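Local coordinates for uncharacterized protein (Helicobacter pylori, PDB 4O5J) that probably attaches the bacterium to its host by binding sialic acid-bearing glycans through an extracellular adhesion domain of an outer membrane adhesin, SabA, at residues 35-40 against 390-395; 62-67 against 285-290; 90-95 against 335-340; 170-175 against 188-193. All blocks are in the same frame, centred on the assembly; numbering follows the deposited sequence.

Interaction 1. Residues 35-40 against 390-395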
loop_
_atom_site.group_PDB
_atom_site.type_symbol
_atom_site.label_atom_id
_atom_site.label_comp_id
_atom_site.label_asym_id
_atom_site.label_seq_id
_atom_site.Cartn_x
_atom_site.Cartn_y
_atom_site.Cartn_z
ATOM N N GLU A 35 17.693 1.951 41.222
ATOM C CA GLU A 35 17.140 1.727 39.878
ATOM C C GLU A 35 15.629 1.795 39.891
ATOM O O GLU A 35 15.021 2.365 38.986
ATOM C CB GLU A 35 17.531 0.405 39.317
ATOM C CG GLU A 35 18.940 0.406 38.787
ATOM C CD GLU A 35 19.484 -0.990 38.468
ATOM O OE1 GLU A 35 20.478 -1.068 37.708
ATOM O OE2 GLU A 35 18.943 -2.000 38.977
ATOM N N GLN A 36 15.046 1.214 40.929
ATOM C CA GLN A 36 13.624 1.188 41.091
ATOM C C GLN A 36 13.089 2.621 41.309
ATOM O O GLN A 36 12.161 3.046 40.643
ATOM C CB GLN A 36 13.312 0.301 42.250
ATOM C CG GLN A 36 11.919 -0.218 42.223
ATOM C CD GLN A 36 11.749 -1.268 43.294
ATOM O OE1 GLN A 36 12.442 -1.262 44.319
ATOM N NE2 GLN A 36 10.835 -2.185 43.061
ATOM N N LEU A 37 13.701 3.379 42.208
ATOM C CA LEU A 37 13.340 4.773 42.464
ATOM C C LEU A 37 13.413 5.546 41.139
ATOM O O LEU A 37 12.525 6.327 40.800
ATOM C CB LEU A 37 14.293 5.394 43.502
ATOM C CG LEU A 37 14.088 6.878 43.819
ATOM C CD1 LEU A 37 12.651 7.135 44.267
ATOM C CD2 LEU A 37 15.094 7.334 44.909
ATOM N N SER A 38 14.490 5.324 40.400
ATOM C CA SER A 38 14.688 5.947 39.104
ATOM C C SER A 38 13.528 5.684 38.129
ATOM O O SER A 38 13.073 6.593 37.437
ATOM C CB SER A 38 15.971 5.443 38.510
ATOM O OG SER A 38 16.069 5.913 37.201
ATOM N N GLN A 39 13.069 4.440 38.071
ATOM C CA GLN A 39 11.954 4.053 37.207
ATOM C C GLN A 39 10.663 4.694 37.633
ATOM O O GLN A 39 9.900 5.195 36.801
ATOM C CB GLN A 39 11.787 2.543 37.165
ATOM C CG GLN A 39 12.965 1.893 36.434
ATOM C CD GLN A 39 12.910 0.378 36.540
ATOM O OE1 GLN A 39 11.962 -0.168 37.075
ATOM N NE2 GLN A 39 13.925 -0.300 36.046
ATOM N N TYR A 40 10.415 4.690 38.927
ATOM C CA TYR A 40 9.221 5.332 39.461
ATOM C C TYR A 40 9.143 6.813 39.098
ATOM O O TYR A 40 8.086 7.327 38.728
ATOM C CB TYR A 40 9.171 5.190 40.962
ATOM C CG TYR A 40 8.666 3.863 41.460
ATOM C CD1 TYR A 40 9.132 3.334 42.683
ATOM C CD2 TYR A 40 7.698 3.158 40.754
ATOM C CE1 TYR A 40 8.665 2.139 43.173
ATOM C CE2 TYR A 40 7.228 1.946 41.239
ATOM C CZ TYR A 40 7.729 1.464 42.448
ATOM O OH TYR A 40 7.308 0.305 42.986
ATOM N N THR A 390 7.983 6.911 49.089
ATOM C CA THR A 390 8.223 5.817 50.014
ATOM C C THR A 390 9.636 5.222 49.864
ATOM O O THR A 390 10.364 5.046 50.847
ATOM C CB THR A 390 7.195 4.713 49.782
ATOM O OG1 THR A 390 5.932 5.232 50.198
ATOM C CG2 THR A 390 7.515 3.461 50.581
ATOM N N LEU A 391 9.990 4.906 48.624
ATOM C CA LEU A 391 11.241 4.264 48.291
ATOM C C LEU A 391 12.415 5.185 48.671
ATOM O O LEU A 391 13.432 4.743 49.268
ATOM C CB LEU A 391 11.253 3.949 46.800
ATOM C CG LEU A 391 12.377 3.035 46.365
ATOM C CD1 LEU A 391 12.614 1.919 47.363
ATOM C CD2 LEU A 391 12.048 2.459 45.015
ATOM N N SER A 392 12.247 6.475 48.350
ATOM C CA SER A 392 13.265 7.466 48.644
ATOM C C SER A 392 13.516 7.497 50.165
ATOM O O SER A 392 14.670 7.623 50.627
ATOM C CB SER A 392 12.840 8.832 48.134
ATOM O OG SER A 392 13.860 9.801 48.369
ATOM N N GLU A 393 12.432 7.390 50.929
ATOM C CA GLU A 393 12.537 7.416 52.373
ATOM C C GLU A 393 13.227 6.163 52.931
ATOM O O GLU A 393 14.063 6.280 53.874
ATOM C CB GLU A 393 11.186 7.614 52.994
ATOM C CG GLU A 393 11.211 7.436 54.485
ATOM C CD GLU A 393 9.916 7.908 55.107
ATOM O OE1 GLU A 393 9.328 8.877 54.580
ATOM O OE2 GLU A 393 9.494 7.331 56.117
ATOM N N GLU A 394 12.880 4.988 52.363
ATOM C CA GLU A 394 13.534 3.728 52.745
ATOM C C GLU A 394 15.039 3.795 52.501
ATOM O O GLU A 394 15.833 3.428 53.372
ATOM C CB GLU A 394 13.027 2.571 51.925
ATOM C CG GLU A 394 11.594 2.311 52.174
ATOM C CD GLU A 394 11.068 1.290 51.195
ATOM O OE1 GLU A 394 9.869 1.401 50.802
ATOM O OE2 GLU A 394 11.861 0.374 50.823
ATOM N N ILE A 395 15.416 4.270 51.310
ATOM C CA ILE A 395 16.819 4.418 50.927
ATOM C C ILE A 395 17.560 5.363 51.882
ATOM O O ILE A 395 18.682 5.107 52.268
ATOM C CB ILE A 395 16.907 4.980 49.518
ATOM C CG1 ILE A 395 16.341 3.959 48.549
ATOM C CG2 ILE A 395 18.381 5.301 49.168
ATOM C CD1 ILE A 395 16.539 4.409 47.123
#
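L37 and L391 are the nearest pair, by CA, of two segments lying on the long antiparallel helices 29-54 and 343-396, near the two ends of the modelled chain. The local axes are 9.8 Å apart at an angle of 155°, and the contact is wholly one of apolar and van der Waals packing. L391 carries most of it. With CG anti to its backbone N (chi1 -168°), it sends CD2 across to the opposite helix, where the methyl settles against the backbone of L37, 3.4 Å from L37 N. Q36 walls one flank: L391 CD2 lies 3.7 Å from Q36 CB and also touches the extended glutamine chain up to OE1, the two side chains meeting nearly at right angles. Y40, one turn further on, adds the edge of its ring from a second direction; Y40 CD1 is 3.8 Å from L391 CD2, and the methyl lies near the plane of the ring. The two helices form an antiparallel pair far apart in sequence, with the branched end of L391 lodged against the turn from Q36 to Y40. L37 answers in the reverse direction, reaching past L391: its CD2 comes to 3.9 Å from I395 CD1, and the same branch lies over the CB of S392, whose small side chain leaves room for it. The long aliphatic part of Q36 suits its partly exposed border position, giving carbon to the packing along an extended chain. The row continues on either helix, with A388 touching both L37 and Y40, while I395 packs on K33 and Y34.

Interaction 2. Residues 62-67 against 285-290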
loop_
_atom_site.group_PDB
_atom_site.type_symbol
_atom_site.label_atom_id
_atom_site.label_comp_id
_atom_site.label_asym_id
_atom_site.label_seq_id
_atom_site.Cartn_x
_atom_site.Cartn_y
_atom_site.Cartn_z
ATOM N N SER A 62 -4.649 21.543 18.038
ATOM C CA SER A 62 -3.609 21.551 17.031
ATOM C C SER A 62 -3.459 20.162 16.416
ATOM O O SER A 62 -3.349 20.021 15.198
ATOM C CB SER A 62 -2.318 21.937 17.697
ATOM O OG SER A 62 -1.403 22.220 16.723
ATOM N N SER A 63 -3.465 19.144 17.278
ATOM C CA SER A 63 -3.334 17.752 16.848
ATOM C C SER A 63 -4.565 17.312 16.069
ATOM O O SER A 63 -4.449 16.621 15.038
ATOM C CB SER A 63 -3.159 16.828 18.050
ATOM O OG SER A 63 -2.058 17.255 18.848
ATOM N N LEU A 64 -5.740 17.706 16.547
ATOM C CA LEU A 64 -6.990 17.351 15.847
ATOM C C LEU A 64 -6.977 17.984 14.471
ATOM O O LEU A 64 -7.300 17.334 13.477
ATOM C CB LEU A 64 -8.206 17.841 16.633
ATOM C CG LEU A 64 -9.554 17.529 15.978
ATOM C CD1 LEU A 64 -9.744 16.028 15.767
ATOM C CD2 LEU A 64 -10.700 18.088 16.800
ATOM N N ASN A 65 -6.559 19.244 14.402
ATOM C CA ASN A 65 -6.497 19.901 13.120
ATOM C C ASN A 65 -5.557 19.211 12.114
ATOM O O ASN A 65 -5.847 19.170 10.918
ATOM C CB ASN A 65 -6.146 21.367 13.260
ATOM C CG ASN A 65 -6.052 22.063 11.902
ATOM O OD1 ASN A 65 -4.975 22.216 11.334
ATOM N ND2 ASN A 65 -7.190 22.439 11.353
ATOM N N TYR A 66 -4.428 18.679 12.585
ATOM C CA TYR A 66 -3.566 17.917 11.704
ATOM C C TYR A 66 -4.278 16.625 11.207
ATOM O O TYR A 66 -4.292 16.318 10.007
ATOM C CB TYR A 66 -2.247 17.557 12.421
ATOM C CG TYR A 66 -1.563 16.466 11.645
ATOM C CD1 TYR A 66 -0.827 16.763 10.471
ATOM C CD2 TYR A 66 -1.726 15.113 12.003
ATOM C CE1 TYR A 66 -0.239 15.763 9.728
ATOM C CE2 TYR A 66 -1.125 14.103 11.264
ATOM C CZ TYR A 66 -0.404 14.423 10.130
ATOM O OH TYR A 66 0.173 13.404 9.397
ATOM N N LEU A 67 -4.841 15.855 12.140
ATOM C CA LEU A 67 -5.542 14.633 11.824
ATOM C C LEU A 67 -6.595 14.890 10.743
ATOM O O LEU A 67 -6.606 14.221 9.674
ATOM C CB LEU A 67 -6.211 14.128 13.081
ATOM C CG LEU A 67 -5.610 12.960 13.876
ATOM C CD1 LEU A 67 -4.229 12.622 13.482
ATOM C CD2 LEU A 67 -5.702 13.172 15.367
ATOM N N LYS A 285 -12.672 9.430 23.362
ATOM C CA LYS A 285 -12.537 8.098 22.821
ATOM C C LYS A 285 -12.470 8.176 21.292
ATOM O O LYS A 285 -11.756 7.415 20.623
ATOM C CB LYS A 285 -13.710 7.242 23.291
ATOM C CG LYS A 285 -13.640 5.867 22.726
ATOM C CD LYS A 285 -14.916 5.088 22.882
ATOM C CE LYS A 285 -14.749 3.847 22.011
ATOM N NZ LYS A 285 -15.998 3.057 21.949
ATOM N N ASP A 286 -13.158 9.160 20.740
ATOM C CA ASP A 286 -13.240 9.281 19.273
ATOM C C ASP A 286 -11.948 9.795 18.677
ATOM O O ASP A 286 -11.528 9.296 17.632
ATOM C CB ASP A 286 -14.430 10.169 18.802
ATOM C CG ASP A 286 -15.788 9.403 18.825
ATOM O OD1 ASP A 286 -15.749 8.136 18.895
ATOM O OD2 ASP A 286 -16.910 10.052 18.781
ATOM N N ILE A 287 -11.327 10.798 19.306
ATOM C CA ILE A 287 -10.107 11.349 18.754
ATOM C C ILE A 287 -9.040 10.252 18.812
ATOM O O ILE A 287 -8.201 10.173 17.925
ATOM C CB ILE A 287 -9.653 12.651 19.457
ATOM C CG1 ILE A 287 -8.540 13.334 18.655
ATOM C CG2 ILE A 287 -9.214 12.397 20.896
ATOM C CD1 ILE A 287 -8.118 14.649 19.286
ATOM N N TYR A 288 -9.111 9.386 19.829
ATOM C CA TYR A 288 -8.122 8.328 19.955
ATOM C C TYR A 288 -8.264 7.287 18.833
ATOM O O TYR A 288 -7.302 6.931 18.141
ATOM C CB TYR A 288 -8.224 7.701 21.319
ATOM C CG TYR A 288 -7.105 6.746 21.649
ATOM C CD1 TYR A 288 -5.856 6.868 21.056
ATOM C CD2 TYR A 288 -7.278 5.757 22.605
ATOM C CE1 TYR A 288 -4.824 5.980 21.355
ATOM C CE2 TYR A 288 -6.268 4.882 22.917
ATOM C CZ TYR A 288 -5.040 4.997 22.289
ATOM O OH TYR A 288 -4.046 4.137 22.640
ATOM N N THR A 289 -9.482 6.828 18.624
ATOM C CA THR A 289 -9.788 5.931 17.542
ATOM C C THR A 289 -9.419 6.554 16.223
ATOM O O THR A 289 -8.831 5.903 15.369
ATOM C CB THR A 289 -11.288 5.645 17.526
ATOM O OG1 THR A 289 -11.632 5.104 18.786
ATOM C CG2 THR A 289 -11.647 4.642 16.454
ATOM N N PHE A 290 -9.771 7.816 16.055
ATOM C CA PHE A 290 -9.443 8.552 14.840
ATOM C C PHE A 290 -7.929 8.473 14.565
ATOM O O PHE A 290 -7.479 8.085 13.475
ATOM C CB PHE A 290 -9.867 10.006 15.031
ATOM C CG PHE A 290 -9.767 10.848 13.793
ATOM C CD1 PHE A 290 -9.941 10.289 12.536
ATOM C CD2 PHE A 290 -9.508 12.219 13.886
ATOM C CE1 PHE A 290 -9.850 11.075 11.384
ATOM C CE2 PHE A 290 -9.425 13.004 12.732
ATOM C CZ PHE A 290 -9.609 12.448 11.496
#
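L64 and L67, a turn apart on helix 57-76, meet I287 and F290, likewise a turn apart on helix 281-309, so that two bumps face two bumps and each fits beside its opposites. The segment axes diverge by 46° and approach no closer than 11.2 Å, a gap wide enough to need large side chains from both helices. The F290 ring is the bulkiest of them. Its CG lies anti to the backbone N (chi1 -172°), which carries the ring across the gap into the hollow between L64 and L67. There it slides alongside L67, the two side chains running in opposite directions, and its CE2 comes to 3.4 Å from L67 CB, an oblique approach at the tightest point of the contact. L64 brings CD1 up to the ring's edge, 4.3 Å from F290 CD2 and close to the ring plane. I287 is the second projection. Its CD1 and CG1 lodge against the same leucine methyl, with L64 CD1 4.1 Å from I287 CD1. L67 touches both residues, its CB and CG against the F290 ring and its CD2 4.3 Å from I287 CG1. Branched aliphatics beside a flat ring suit such a buried seam. The cluster is closed at one end by L270, from the loop following helix 241-268, which touches L64 and F290. L266 of helix 241-268 also covers F290, and A364 of helix 343-396 packs on L67, so the pair forms part of a larger helical bundle.

Interaction 3. Residues 90-95 against 335-340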
loop_
_atom_site.group_PDB
_atom_site.type_symbol
_atom_site.label_atom_id
_atom_site.label_comp_id
_atom_site.label_asym_id
_atom_site.label_seq_id
_atom_site.Cartn_x
_atom_site.Cartn_y
_atom_site.Cartn_z
ATOM N N VAL A 90 -0.154 0.803 -7.501
ATOM C CA VAL A 90 -0.540 -0.609 -7.536
ATOM C C VAL A 90 -1.206 -0.959 -8.877
ATOM O O VAL A 90 -0.837 -1.958 -9.509
ATOM C CB VAL A 90 -1.457 -0.954 -6.352
ATOM C CG1 VAL A 90 -2.051 -2.368 -6.505
ATOM C CG2 VAL A 90 -0.655 -0.799 -5.060
ATOM N N ILE A 91 -2.132 -0.126 -9.341
ATOM C CA ILE A 91 -2.802 -0.370 -10.642
ATOM C C ILE A 91 -1.798 -0.350 -11.787
ATOM O O ILE A 91 -1.776 -1.247 -12.619
ATOM C CB ILE A 91 -3.916 0.696 -10.927
ATOM C CG1 ILE A 91 -5.032 0.686 -9.876
ATOM C CG2 ILE A 91 -4.560 0.415 -12.278
ATOM C CD1 ILE A 91 -5.698 -0.636 -9.686
ATOM N N THR A 92 -0.969 0.685 -11.830
ATOM C CA THR A 92 0.079 0.783 -12.832
ATOM C C THR A 92 0.950 -0.488 -12.837
ATOM O O THR A 92 1.335 -0.999 -13.899
ATOM C CB THR A 92 0.975 1.962 -12.549
ATOM O OG1 THR A 92 0.194 3.158 -12.656
ATOM C CG2 THR A 92 2.103 2.020 -13.550
ATOM N N SER A 93 1.230 -1.023 -11.644
ATOM C CA SER A 93 2.108 -2.163 -11.584
ATOM C C SER A 93 1.363 -3.457 -12.044
ATOM O O SER A 93 1.954 -4.356 -12.663
ATOM C CB SER A 93 2.795 -2.251 -10.223
ATOM O OG SER A 93 1.892 -2.664 -9.277
ATOM N N VAL A 94 0.067 -3.551 -11.731
ATOM C CA VAL A 94 -0.731 -4.665 -12.232
ATOM C C VAL A 94 -0.772 -4.643 -13.767
ATOM O O VAL A 94 -0.578 -5.682 -14.438
ATOM C CB VAL A 94 -2.182 -4.622 -11.668
ATOM C CG1 VAL A 94 -3.057 -5.634 -12.411
ATOM C CG2 VAL A 94 -2.196 -4.893 -10.162
ATOM N N LEU A 95 -1.031 -3.482 -14.359
ATOM C CA LEU A 95 -1.081 -3.396 -15.839
ATOM C C LEU A 95 0.343 -3.563 -16.399
ATOM O O LEU A 95 0.538 -4.044 -17.494
ATOM C CB LEU A 95 -1.675 -2.053 -16.272
ATOM C CG LEU A 95 -3.187 -1.964 -16.034
ATOM C CD1 LEU A 95 -3.714 -0.525 -16.237
ATOM C CD2 LEU A 95 -3.899 -2.965 -16.958
ATOM N N ASN A 335 1.051 1.493 -29.352
ATOM C CA ASN A 335 0.336 1.956 -28.149
ATOM C C ASN A 335 0.663 1.072 -26.939
ATOM O O ASN A 335 -0.258 0.565 -26.306
ATOM C CB ASN A 335 -1.178 1.949 -28.397
ATOM C CG ASN A 335 -1.666 0.581 -28.883
ATOM O OD1 ASN A 335 -0.889 -0.206 -29.471
ATOM N ND2 ASN A 335 -2.936 0.271 -28.619
ATOM N N PRO A 336 1.968 0.868 -26.618
ATOM C CA PRO A 336 2.307 -0.016 -25.480
ATOM C C PRO A 336 1.847 0.633 -24.177
ATOM O O PRO A 336 1.483 1.824 -24.203
ATOM C CB PRO A 336 3.844 -0.084 -25.517
ATOM C CG PRO A 336 4.255 1.222 -26.182
ATOM C CD PRO A 336 3.170 1.490 -27.210
ATOM N N TYR A 337 1.848 -0.104 -23.054
ATOM C CA TYR A 337 1.490 0.497 -21.764
ATOM C C TYR A 337 2.592 1.428 -21.170
ATOM O O TYR A 337 3.439 0.964 -20.406
ATOM C CB TYR A 337 1.025 -0.582 -20.768
ATOM C CG TYR A 337 0.587 -0.031 -19.475
ATOM C CD1 TYR A 337 -0.608 0.713 -19.413
ATOM C CD2 TYR A 337 1.358 -0.240 -18.284
ATOM C CE1 TYR A 337 -1.019 1.244 -18.193
ATOM C CE2 TYR A 337 0.930 0.287 -17.033
ATOM C CZ TYR A 337 -0.267 1.037 -17.010
ATOM O OH TYR A 337 -0.799 1.603 -15.818
ATOM N N ARG A 338 2.554 2.724 -21.540
ATOM C CA ARG A 338 3.597 3.712 -21.189
ATOM C C ARG A 338 3.511 4.236 -19.755
ATOM O O ARG A 338 4.519 4.735 -19.225
ATOM C CB ARG A 338 3.636 4.865 -22.187
ATOM C CG ARG A 338 4.262 4.429 -23.521
ATOM C CD ARG A 338 4.522 5.568 -24.493
ATOM N NE ARG A 338 5.439 6.558 -23.934
ATOM C CZ ARG A 338 6.773 6.517 -24.019
ATOM N NH1 ARG A 338 7.393 5.503 -24.636
ATOM N NH2 ARG A 338 7.489 7.507 -23.474
ATOM N N GLN A 339 2.329 4.090 -19.125
ATOM C CA GLN A 339 2.071 4.578 -17.767
ATOM C C GLN A 339 3.159 4.075 -16.801
ATOM O O GLN A 339 3.484 4.738 -15.811
ATOM C CB GLN A 339 0.640 4.162 -17.269
ATOM C CG GLN A 339 -0.443 4.996 -17.847
ATOM C CD GLN A 339 -0.246 6.397 -17.360
ATOM O OE1 GLN A 339 -0.184 6.624 -16.157
ATOM N NE2 GLN A 339 -0.091 7.340 -18.275
ATOM N N VAL A 340 3.721 2.908 -17.112
ATOM C CA VAL A 340 4.705 2.249 -16.282
ATOM C C VAL A 340 5.972 3.155 -16.097
ATOM O O VAL A 340 6.833 2.883 -15.252
ATOM C CB VAL A 340 4.997 0.814 -16.846
ATOM C CG1 VAL A 340 6.265 0.786 -17.686
ATOM C CG2 VAL A 340 5.062 -0.199 -15.723
HETATM O O HOH W 1 0.747 5.718 -13.409
#
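Y337 lays its ring against L95 and T92 of helix 82-101, docking the loop that leads into helix 343-396. One part of the contact is CH-pi. L95 CB sits over one face, 3.7 Å from the centroid of the Y337 ring and 22° off the ring normal, shifted toward the rim, while L95 CD1 reaches the far end of the ring, 3.6 Å from Y337 OH. Over the opposite face lies the backbone N of Q339, because the chain makes an inverse gamma turn centred on Y337 and curls back behind its own ring. CG anti to the backbone N (chi1 -177°) lets the tyrosine extend straight out of that turn. Van der Waals packing completes the fit: Y337 OH rests 3.2 Å from T92 CA, and the side chains of Y337 and T92 cross at about a right angle. T92 CG2 in turn lies 3.8 Å from V340 CA, so the methyl half of the threonine serves the apolar side. Its hydroxyl serves the polar one. A water donates to T92 OG1 at 2.7 Å and to Q339 OE1 at 3.0 Å, bridging helix and loop, while T92 OG1 also bonds Q88 O and Q163 NE2. The phenol of Y337 bonds Q163 OE1, so one glutamine amide, at the end of helix 146-163, grips both hydroxyls and leaves neither to be buried without a partner. That helix thus covers the polar end of the contact, with L95 also touching Q163 and Y337 touching Q160. The far side of helix 82-101 packs through V90, S93 and V94 on helix 241-268, and V94 meets helix 193-209 as well.

Interaction 4. Residues 170-175 against 188-193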
loop_
_atom_site.group_PDB
_atom_site.type_symbol
_atom_site.label_atom_id
_atom_site.label_comp_id
_atom_site.label_asym_id
_atom_site.label_seq_id
_atom_site.Cartn_x
_atom_site.Cartn_y
_atom_site.Cartn_z
ATOM N N GLY A 170 -6.418 11.185 -20.132
ATOM C CA GLY A 170 -6.191 11.652 -18.751
ATOM C C GLY A 170 -6.601 10.617 -17.708
ATOM O O GLY A 170 -7.183 9.566 -18.044
ATOM N N ASN A 171 -6.311 10.908 -16.452
ATOM C CA ASN A 171 -6.686 10.085 -15.341
ATOM C C ASN A 171 -8.186 9.811 -15.299
ATOM O O ASN A 171 -8.958 10.725 -15.384
ATOM C CB ASN A 171 -6.265 10.752 -14.030
ATOM C CG ASN A 171 -6.848 10.039 -12.827
ATOM O OD1 ASN A 171 -6.564 8.859 -12.553
ATOM N ND2 ASN A 171 -7.673 10.732 -12.118
ATOM N N ASN A 172 -8.577 8.548 -15.154
ATOM C CA ASN A 172 -9.989 8.194 -15.060
ATOM C C ASN A 172 -10.402 7.743 -13.659
ATOM O O ASN A 172 -11.577 7.411 -13.445
ATOM C CB ASN A 172 -10.388 7.135 -16.100
ATOM C CG ASN A 172 -11.892 7.067 -16.299
ATOM O OD1 ASN A 172 -12.556 8.087 -16.272
ATOM N ND2 ASN A 172 -12.435 5.871 -16.483
ATOM N N LEU A 173 -9.453 7.741 -12.709
ATOM C CA LEU A 173 -9.761 7.370 -11.320
ATOM C C LEU A 173 -10.224 8.542 -10.457
ATOM O O LEU A 173 -9.562 9.560 -10.433
ATOM C CB LEU A 173 -8.576 6.701 -10.651
ATOM C CG LEU A 173 -8.153 5.371 -11.252
ATOM C CD1 LEU A 173 -6.851 4.979 -10.613
ATOM C CD2 LEU A 173 -9.196 4.308 -11.005
ATOM N N CYS A 174 -11.328 8.381 -9.718
ATOM C CA CYS A 174 -11.877 9.440 -8.826
ATOM C C CYS A 174 -11.195 9.418 -7.489
ATOM O O CYS A 174 -10.713 8.358 -7.081
ATOM C CB CYS A 174 -13.392 9.205 -8.573
ATOM S SG CYS A 174 -14.188 9.054 -10.149
ATOM N N ALA A 175 -11.211 10.564 -6.778
ATOM C CA ALA A 175 -10.800 10.606 -5.394
ATOM C C ALA A 175 -11.583 9.562 -4.579
ATOM O O ALA A 175 -12.588 9.052 -5.042
ATOM C CB ALA A 175 -10.988 12.010 -4.810
ATOM N N PRO A 188 -15.489 14.016 -16.972
ATOM C CA PRO A 188 -14.687 13.789 -15.715
ATOM C C PRO A 188 -14.267 12.332 -15.519
ATOM O O PRO A 188 -14.748 11.492 -16.256
ATOM C CB PRO A 188 -15.654 14.249 -14.574
ATOM C CG PRO A 188 -17.021 13.985 -15.130
ATOM C CD PRO A 188 -16.923 14.178 -16.659
ATOM N N PRO A 189 -13.367 12.023 -14.555
ATOM C CA PRO A 189 -12.995 10.601 -14.274
ATOM C C PRO A 189 -14.234 9.774 -13.866
ATOM O O PRO A 189 -15.045 10.274 -13.095
ATOM C CB PRO A 189 -11.992 10.720 -13.100
ATOM C CG PRO A 189 -12.154 12.097 -12.584
ATOM C CD PRO A 189 -12.544 12.947 -13.760
ATOM N N ASN A 190 -14.420 8.549 -14.356
ATOM C CA ASN A 190 -15.686 7.892 -14.049
ATOM C C ASN A 190 -15.509 6.504 -13.431
ATOM O O ASN A 190 -16.417 5.717 -13.436
ATOM C CB ASN A 190 -16.619 7.937 -15.295
ATOM C CG ASN A 190 -16.065 7.156 -16.434
ATOM O OD1 ASN A 190 -15.270 6.240 -16.255
ATOM N ND2 ASN A 190 -16.475 7.521 -17.630
ATOM N N SER A 191 -14.335 6.209 -12.868
ATOM C CA SER A 191 -14.143 4.932 -12.152
ATOM C C SER A 191 -13.743 5.164 -10.720
ATOM O O SER A 191 -12.916 6.023 -10.454
ATOM C CB SER A 191 -13.118 4.067 -12.872
ATOM O OG SER A 191 -12.721 2.958 -12.065
ATOM N N THR A 192 -14.354 4.439 -9.795
ATOM C CA THR A 192 -13.948 4.536 -8.399
ATOM C C THR A 192 -12.636 3.730 -8.238
ATOM O O THR A 192 -12.324 2.844 -9.089
ATOM C CB THR A 192 -14.973 3.946 -7.457
ATOM O OG1 THR A 192 -15.110 2.545 -7.732
ATOM C CG2 THR A 192 -16.383 4.658 -7.594
ATOM N N VAL A 193 -11.874 4.022 -7.175
ATOM C CA VAL A 193 -10.673 3.225 -6.914
ATOM C C VAL A 193 -11.105 1.821 -6.513
ATOM O O VAL A 193 -10.392 0.871 -6.801
ATOM C CB VAL A 193 -9.758 3.801 -5.824
ATOM C CG1 VAL A 193 -9.259 5.181 -6.184
ATOM C CG2 VAL A 193 -10.518 3.900 -4.622
HETATM O O HOH W 2 -12.980 6.332 -5.789
#
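L173 and S191 form a single beta bridge between two segments of one irregular loop, S191 bonding through both its N and its O to the residues flanking L173. S191 N donates to N172 O at 3.1 Å, and C174 N to S191 O at 2.9 Å; both donors lie nearly in line with the acceptor's C=O. Beside the bridge, the N172 amide grips N190 twice. N172 OD1 accepts from N190 N at 2.7 Å, the donor standing 50° out of the carbonyl plane, and N172 ND2 donates to N190 OD1 at 2.9 Å. The second bond lies in the amide plane of N172 but comes from above that of N190, the two amides being turned 77° apart. With N172 CG anti to its backbone N (chi1 -163°), the amide swings over to N190; asparagine, both donor and acceptor, suits this place, and its ND2 also serves A161 O. N171 ties up its own segment: its OD1 accepts from L173 N in an Asx turn, while ND2 donates to L173 O at 2.8 Å. Van der Waals contacts against carbonyls add to these: P189 CB packs 3.4 Å from N172 O, V193 CG1 rests on C174 O, and C174 SG is 3.3 Å from P189 O. C174 SG also makes an apolar contact with P189 CB at 4.0 Å. T192 is the N-cap of helix 193-209, its OG1 bonding N195 N. With C174 disulfide-bonded to C179 and a water joining A175 O to V193 N, residues 171-175 and 189-193 are linked in several ways, consistent with a well-placed start of helix 193-209.

The four contacts are strung along an elongated, mainly helical molecule. Interaction 1 joins the first and last long helices near the chain ends, with its centre about 63 Å from that of interaction 3 and on the other side of the chain's centre. Interaction 2 lies between, its centre about 36 Å from interaction 1 and 37 Å from interaction 3. Helices 29-54, 57-76 and 82-101 follow one another and supply the first segments of interactions 1, 2 and 3. Residues 335-340 come after 285-290, so interactions 2 and 3 interlock along the chain. Interaction 4 has its centre 16 Å from that of interaction 3, and Q88 and Q163 reach both. Interactions 1 to 3 thus tie early helices to later segments, while interaction 4 closes a loop locally.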